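Local structure of anti-sigma-I factor RsgI3 (Clostridium thermocellum, 6QE7) at residues A[155-169]-A[185-199]. The protein probably holds the sigma factor SigI3 inactive and may release it when its extracellular tandem PA14 domains, which form this chain, bind polysaccharides such as pectin. Sequence-based numbering, arbitrary orientation.
Sequences SAEYYGDAELKDKRF and PVGELKDGKFSVRWV
Tyr158 and Val196 form a non-hydrogen-bonded pair between antiparallel strands and pack tightly on the buried face of the sheet. Val196 CG1 sits over the centre of the Tyr158 ring in a CH-pi contact, 3.7 Å from the centroid. The same methyl also lies over one face of the Trp198 ring, toward its rim. Ala156 CB touches Trp198 CD1 at 3.6 Å, and Val186 CG2 comes up to the edge of the Tyr158 ring. Phe178 packs on both Tyr158 and Trp198.

Ser195 lies on the other face. Its OG is placed between the backbone N and the carbonyl carbon (chi1 57°). From there Ser195 OG donates to Asp161 O at 2.7 Å and accepts from Leu164 N at 3.1 Å. This pins the 160-166 loop to the strand. Asp161 OD1 shapes the loop from within, taking Glu163 N in an Asx turn and also Lys165 N.

The two strands are neighbours in an antiparallel sheet of the second PA14 domain, a beta-sandwich fold. Strand 193-202 runs between strands 154-159 and 254-263.

Toward Arg197 and Glu157 the Ser195 face is more open to solvent. Arg197 NH1 forms a salt bridge with Glu157 OE1 at 2.9 Å, from above the carboxylate plane, and also donates to Tyr159 OH. Its NE pairs with Glu259, and a water links NH2 to Leu164 O.

At the solvent-facing end, Arg168 reaches the 185-192 loop. Arg168 NH1 donates to Gly187 O and forms a salt bridge with Glu188 OE1 (2.9 Å). Arg168 NH2 donates to Glu188 O. Asp166 OD2 accepts from Arg168 NE in a second salt bridge (2.8 Å), so all three guanidinium nitrogens have partners.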
loop_
_atom_site.group_PDB
_atom_site.type_symbol
_atom_site.label_atom_id
_atom_site.label_comp_id
_atom_site.label_asym_id
_atom_site.label_seq_id
_atom_site.Cartn_x
_atom_site.Cartn_y
_atom_site.Cartn_z
ATOM N N SER A 155 -2.077 -0.404 -14.921
ATOM C CA SER A 155 -2.196 -1.493 -15.935
ATOM C C SER A 155 -3.409 -1.237 -16.800
ATOM O O SER A 155 -4.514 -1.293 -16.265
ATOM C CB SER A 155 -2.297 -2.842 -15.330
ATOM O OG SER A 155 -1.235 -2.961 -14.428
ATOM N N ALA A 156 -3.156 -1.029 -18.098
ATOM C CA ALA A 156 -4.145 -0.677 -19.126
ATOM C C ALA A 156 -4.317 -1.904 -20.004
ATOM O O ALA A 156 -3.300 -2.508 -20.407
ATOM C CB ALA A 156 -3.677 0.518 -19.913
ATOM N N GLU A 157 -5.566 -2.295 -20.178
ATOM C CA GLU A 157 -5.983 -3.194 -21.266
ATOM C C GLU A 157 -6.669 -2.355 -22.347
ATOM O O GLU A 157 -7.705 -1.680 -22.041
ATOM C CB GLU A 157 -6.834 -4.297 -20.681
ATOM C CG GLU A 157 -6.284 -4.897 -19.388
ATOM C CD GLU A 157 -7.372 -5.668 -18.630
ATOM O OE1 GLU A 157 -8.222 -5.034 -17.996
ATOM O OE2 GLU A 157 -7.436 -6.903 -18.774
ATOM N N TYR A 158 -6.163 -2.448 -23.585
ATOM C CA TYR A 158 -6.770 -1.784 -24.777
ATOM C C TYR A 158 -7.596 -2.781 -25.580
ATOM O O TYR A 158 -7.112 -3.858 -25.889
ATOM C CB TYR A 158 -5.696 -1.137 -25.630
ATOM C CG TYR A 158 -5.150 0.073 -24.959
ATOM C CD1 TYR A 158 -4.369 -0.022 -23.833
ATOM C CD2 TYR A 158 -5.436 1.323 -25.431
ATOM C CE1 TYR A 158 -3.827 1.110 -23.242
ATOM C CE2 TYR A 158 -4.953 2.465 -24.820
ATOM C CZ TYR A 158 -4.175 2.366 -23.684
ATOM O OH TYR A 158 -3.732 3.507 -23.047
ATOM N N TYR A 159 -8.830 -2.406 -25.896
ATOM C CA TYR A 159 -9.775 -3.264 -26.637
ATOM C C TYR A 159 -10.071 -2.700 -28.019
ATOM O O TYR A 159 -10.164 -1.462 -28.179
ATOM C CB TYR A 159 -11.060 -3.457 -25.835
ATOM C CG TYR A 159 -10.834 -4.223 -24.568
ATOM C CD1 TYR A 159 -10.427 -3.553 -23.428
ATOM C CD2 TYR A 159 -10.921 -5.597 -24.532
ATOM C CE1 TYR A 159 -10.212 -4.231 -22.241
ATOM C CE2 TYR A 159 -10.752 -6.288 -23.342
ATOM C CZ TYR A 159 -10.356 -5.590 -22.208
ATOM O OH TYR A 159 -10.136 -6.175 -21.022
ATOM N N GLY A 160 -10.330 -3.615 -28.964
ATOM C CA GLY A 160 -10.692 -3.300 -30.364
ATOM C C GLY A 160 -12.187 -3.223 -30.584
ATOM O O GLY A 160 -12.625 -3.356 -31.724
ATOM N N ASP A 161 -12.943 -2.826 -29.574
ATOM C CA ASP A 161 -14.387 -2.520 -29.744
ATOM C C ASP A 161 -14.805 -1.557 -28.631
ATOM O O ASP A 161 -13.987 -1.286 -27.750
ATOM C CB ASP A 161 -15.136 -3.850 -29.671
ATOM C CG ASP A 161 -14.829 -4.602 -28.362
ATOM O OD1 ASP A 161 -15.132 -4.052 -27.276
ATOM O OD2 ASP A 161 -14.238 -5.710 -28.432
ATOM N N ALA A 162 -16.059 -1.127 -28.574
ATOM C CA ALA A 162 -16.467 -0.126 -27.559
ATOM C C ALA A 162 -16.994 -0.810 -26.306
ATOM O O ALA A 162 -17.480 -0.047 -25.489
ATOM C CB ALA A 162 -17.531 0.792 -28.069
ATOM N N GLU A 163 -16.891 -2.140 -26.180
ATOM C CA GLU A 163 -17.652 -2.939 -25.187
ATOM C C GLU A 163 -16.682 -3.752 -24.334
ATOM O O GLU A 163 -17.133 -4.659 -23.664
ATOM C CB GLU A 163 -18.682 -3.825 -25.909
ATOM C CG GLU A 163 -19.950 -3.053 -26.318
ATOM C CD GLU A 163 -21.222 -3.805 -26.728
ATOM O OE1 GLU A 163 -21.189 -5.065 -26.878
ATOM O OE2 GLU A 163 -22.269 -3.112 -26.888
ATOM N N LEU A 164 -15.404 -3.374 -24.319
ATOM C CA LEU A 164 -14.336 -4.026 -23.515
ATOM C C LEU A 164 -14.352 -5.533 -23.808
ATOM O O LEU A 164 -13.971 -6.349 -22.896
ATOM C CB LEU A 164 -14.531 -3.686 -22.031
ATOM C CG LEU A 164 -14.517 -2.178 -21.717
ATOM C CD1 LEU A 164 -15.071 -1.873 -20.332
ATOM C CD2 LEU A 164 -13.119 -1.616 -21.862
ATOM N N LYS A 165 -14.608 -5.914 -25.070
ATOM C CA LYS A 165 -14.649 -7.370 -25.429
ATOM C C LYS A 165 -13.329 -7.846 -26.038
ATOM O O LYS A 165 -12.707 -8.742 -25.478
ATOM C CB LYS A 165 -15.854 -7.668 -26.331
ATOM C CG LYS A 165 -17.195 -7.798 -25.611
ATOM C CD LYS A 165 -18.308 -8.382 -26.480
ATOM C CE LYS A 165 -19.639 -7.864 -25.981
ATOM N NZ LYS A 165 -20.796 -8.505 -26.637
ATOM N N ASP A 166 -12.903 -7.322 -27.185
ATOM C CA ASP A 166 -11.780 -7.901 -27.964
ATOM C C ASP A 166 -10.467 -7.275 -27.477
ATOM O O ASP A 166 -10.202 -6.080 -27.823
ATOM C CB ASP A 166 -11.964 -7.635 -29.460
ATOM C CG ASP A 166 -10.778 -8.155 -30.244
ATOM O OD1 ASP A 166 -10.235 -9.187 -29.845
ATOM O OD2 ASP A 166 -10.438 -7.554 -31.260
ATOM N N LYS A 167 -9.667 -8.002 -26.698
ATOM C CA LYS A 167 -8.510 -7.377 -26.016
ATOM C C LYS A 167 -7.336 -7.371 -26.984
ATOM O O LYS A 167 -7.061 -8.361 -27.528
ATOM C CB LYS A 167 -8.087 -8.103 -24.735
ATOM C CG LYS A 167 -6.936 -7.428 -23.987
ATOM C CD LYS A 167 -6.236 -8.327 -22.970
ATOM C CE LYS A 167 -7.115 -8.621 -21.774
ATOM N NZ LYS A 167 -6.797 -9.936 -21.176
ATOM N N ARG A 168 -6.680 -6.264 -27.202
ATOM C CA ARG A 168 -5.643 -6.200 -28.241
ATOM C C ARG A 168 -4.259 -6.219 -27.593
ATOM O O ARG A 168 -3.393 -6.909 -28.113
ATOM C CB ARG A 168 -5.859 -4.966 -29.114
ATOM C CG ARG A 168 -7.134 -5.019 -29.927
ATOM C CD ARG A 168 -7.129 -6.164 -30.946
ATOM N NE ARG A 168 -8.263 -5.862 -31.805
ATOM C CZ ARG A 168 -8.233 -5.001 -32.806
ATOM N NH1 ARG A 168 -7.106 -4.397 -33.096
ATOM N NH2 ARG A 168 -9.324 -4.735 -33.491
ATOM N N PHE A 169 -4.031 -5.429 -26.544
ATOM C CA PHE A 169 -2.714 -5.355 -25.874
ATOM C C PHE A 169 -2.901 -4.767 -24.468
ATOM O O PHE A 169 -3.895 -4.119 -24.157
ATOM C CB PHE A 169 -1.675 -4.603 -26.724
ATOM C CG PHE A 169 -1.982 -3.143 -26.983
ATOM C CD1 PHE A 169 -1.596 -2.177 -26.077
ATOM C CD2 PHE A 169 -2.675 -2.733 -28.126
ATOM C CE1 PHE A 169 -1.925 -0.838 -26.262
ATOM C CE2 PHE A 169 -2.961 -1.392 -28.337
ATOM C CZ PHE A 169 -2.600 -0.448 -27.398
ATOM N N PRO A 185 -5.326 4.926 -30.383
ATOM C CA PRO A 185 -4.306 4.094 -29.771
ATOM C C PRO A 185 -4.334 2.607 -30.160
ATOM O O PRO A 185 -3.406 1.842 -29.834
ATOM C CB PRO A 185 -4.482 4.355 -28.261
ATOM C CG PRO A 185 -5.936 4.740 -28.140
ATOM C CD PRO A 185 -6.298 5.456 -29.438
ATOM N N VAL A 186 -5.361 2.173 -30.866
ATOM C CA VAL A 186 -5.578 0.740 -31.173
ATOM C C VAL A 186 -5.782 0.716 -32.690
ATOM O O VAL A 186 -6.563 1.553 -33.149
ATOM C CB VAL A 186 -6.813 0.208 -30.416
ATOM C CG1 VAL A 186 -7.047 -1.282 -30.645
ATOM C CG2 VAL A 186 -6.698 0.480 -28.945
ATOM N N GLY A 187 -5.069 -0.136 -33.402
ATOM C CA GLY A 187 -5.229 -0.300 -34.861
ATOM C C GLY A 187 -6.344 -1.262 -35.217
ATOM O O GLY A 187 -6.900 -1.938 -34.324
ATOM N N GLU A 188 -6.682 -1.338 -36.500
ATOM C CA GLU A 188 -7.668 -2.307 -37.034
ATOM C C GLU A 188 -9.026 -2.139 -36.335
ATOM O O GLU A 188 -9.560 -3.134 -35.839
ATOM C CB GLU A 188 -7.243 -3.776 -36.854
ATOM C CG GLU A 188 -5.898 -4.183 -37.454
ATOM C CD GLU A 188 -4.804 -4.327 -36.405
ATOM O OE1 GLU A 188 -5.137 -4.288 -35.192
ATOM O OE2 GLU A 188 -3.629 -4.494 -36.789
ATOM N N LEU A 189 -9.547 -0.931 -36.244
ATOM C CA LEU A 189 -10.832 -0.694 -35.547
ATOM C C LEU A 189 -11.970 -0.684 -36.551
ATOM O O LEU A 189 -11.706 -0.445 -37.703
ATOM C CB LEU A 189 -10.768 0.649 -34.826
ATOM C CG LEU A 189 -9.742 0.700 -33.695
ATOM C CD1 LEU A 189 -9.629 2.113 -33.162
ATOM C CD2 LEU A 189 -10.087 -0.285 -32.579
ATOM N N LYS A 190 -13.205 -0.790 -36.089
ATOM C CA LYS A 190 -14.375 -0.482 -36.938
ATOM C C LYS A 190 -14.965 0.835 -36.431
ATOM O O LYS A 190 -15.218 0.948 -35.224
ATOM C CB LYS A 190 -15.324 -1.679 -36.873
ATOM C CG LYS A 190 -14.762 -3.019 -37.341
ATOM C CD LYS A 190 -15.310 -4.157 -36.490
ATOM C CE LYS A 190 -15.199 -5.545 -37.093
ATOM N NZ LYS A 190 -13.982 -6.224 -36.594
ATOM N N ASP A 191 -15.113 1.826 -37.274
ATOM C CA ASP A 191 -15.810 3.095 -36.905
ATOM C C ASP A 191 -15.151 3.818 -35.701
ATOM O O ASP A 191 -15.874 4.571 -35.010
ATOM C CB ASP A 191 -17.284 2.819 -36.604
ATOM C CG ASP A 191 -18.064 2.151 -37.727
ATOM O OD1 ASP A 191 -18.091 2.731 -38.841
ATOM O OD2 ASP A 191 -18.601 1.058 -37.473
ATOM N N GLY A 192 -13.844 3.631 -35.483
ATOM C CA GLY A 192 -13.004 4.363 -34.498
ATOM C C GLY A 192 -13.365 3.963 -33.079
ATOM O O GLY A 192 -13.039 4.701 -32.138
ATOM N N LYS A 193 -14.055 2.815 -32.971
ATOM C CA LYS A 193 -14.695 2.304 -31.741
ATOM C C LYS A 193 -13.584 1.481 -31.075
ATOM O O LYS A 193 -13.085 0.496 -31.694
ATOM C CB LYS A 193 -15.997 1.512 -32.005
ATOM C CG LYS A 193 -17.280 2.336 -32.030
ATOM C CD LYS A 193 -18.551 1.630 -32.622
ATOM C CE LYS A 193 -19.457 2.616 -33.358
ATOM N NZ LYS A 193 -20.888 2.203 -33.474
ATOM N N PHE A 194 -13.193 1.886 -29.878
ATOM C CA PHE A 194 -12.234 1.139 -29.039
ATOM C C PHE A 194 -12.574 1.504 -27.578
ATOM O O PHE A 194 -13.419 2.398 -27.291
ATOM C CB PHE A 194 -10.796 1.437 -29.471
ATOM C CG PHE A 194 -10.251 2.754 -28.963
ATOM C CD1 PHE A 194 -10.441 3.920 -29.670
ATOM C CD2 PHE A 194 -9.655 2.833 -27.709
ATOM C CE1 PHE A 194 -9.983 5.123 -29.169
ATOM C CE2 PHE A 194 -9.191 4.032 -27.213
ATOM C CZ PHE A 194 -9.340 5.176 -27.955
ATOM N N SER A 195 -11.954 0.817 -26.639
ATOM C CA SER A 195 -12.243 1.036 -25.199
ATOM C C SER A 195 -10.981 0.656 -24.414
ATOM O O SER A 195 -10.088 -0.070 -24.982
ATOM C CB SER A 195 -13.525 0.226 -24.845
ATOM O OG SER A 195 -13.338 -1.157 -25.174
ATOM N N VAL A 196 -10.876 1.111 -23.167
ATOM C CA VAL A 196 -9.666 0.907 -22.318
ATOM C C VAL A 196 -10.126 0.650 -20.883
ATOM O O VAL A 196 -11.110 1.262 -20.483
ATOM C CB VAL A 196 -8.739 2.137 -22.348
ATOM C CG1 VAL A 196 -7.347 1.807 -21.853
ATOM C CG2 VAL A 196 -8.684 2.745 -23.739
ATOM N N ARG A 197 -9.431 -0.241 -20.184
ATOM C CA ARG A 197 -9.570 -0.449 -18.717
ATOM C C ARG A 197 -8.190 -0.237 -18.074
ATOM O O ARG A 197 -7.257 -0.858 -18.508
ATOM C CB ARG A 197 -10.077 -1.837 -18.337
ATOM C CG ARG A 197 -10.063 -2.033 -16.827
ATOM C CD ARG A 197 -10.631 -3.342 -16.334
ATOM N NE ARG A 197 -11.949 -3.622 -16.898
ATOM C CZ ARG A 197 -12.146 -4.486 -17.881
ATOM N NH1 ARG A 197 -11.131 -5.140 -18.416
ATOM N NH2 ARG A 197 -13.361 -4.716 -18.296
ATOM N N TRP A 198 -8.098 0.724 -17.166
ATOM C CA TRP A 198 -6.981 0.977 -16.237
ATOM C C TRP A 198 -7.379 0.412 -14.879
ATOM O O TRP A 198 -8.474 0.721 -14.397
ATOM C CB TRP A 198 -6.712 2.467 -16.124
ATOM C CG TRP A 198 -6.228 3.114 -17.394
ATOM C CD1 TRP A 198 -4.928 3.205 -17.823
ATOM C CD2 TRP A 198 -7.018 3.859 -18.343
ATOM N NE1 TRP A 198 -4.875 3.890 -19.015
ATOM C CE2 TRP A 198 -6.141 4.307 -19.353
ATOM C CE3 TRP A 198 -8.382 4.141 -18.472
ATOM C CZ2 TRP A 198 -6.596 5.033 -20.458
ATOM C CZ3 TRP A 198 -8.832 4.829 -19.572
ATOM C CH2 TRP A 198 -7.946 5.308 -20.524
ATOM N N VAL A 199 -6.524 -0.436 -14.340
ATOM C CA VAL A 199 -6.645 -0.964 -12.961
ATOM C C VAL A 199 -5.356 -0.676 -12.215
ATOM O O VAL A 199 -4.288 -0.820 -12.829
ATOM C CB VAL A 199 -6.918 -2.476 -12.999
ATOM C CG1 VAL A 199 -6.998 -3.046 -11.561
ATOM C CG2 VAL A 199 -8.213 -2.729 -13.728
HETATM O O HOH W 1 -13.614 -1.457 -33.658
HETATM O O HOH W 2 -13.638 -6.594 -20.438
#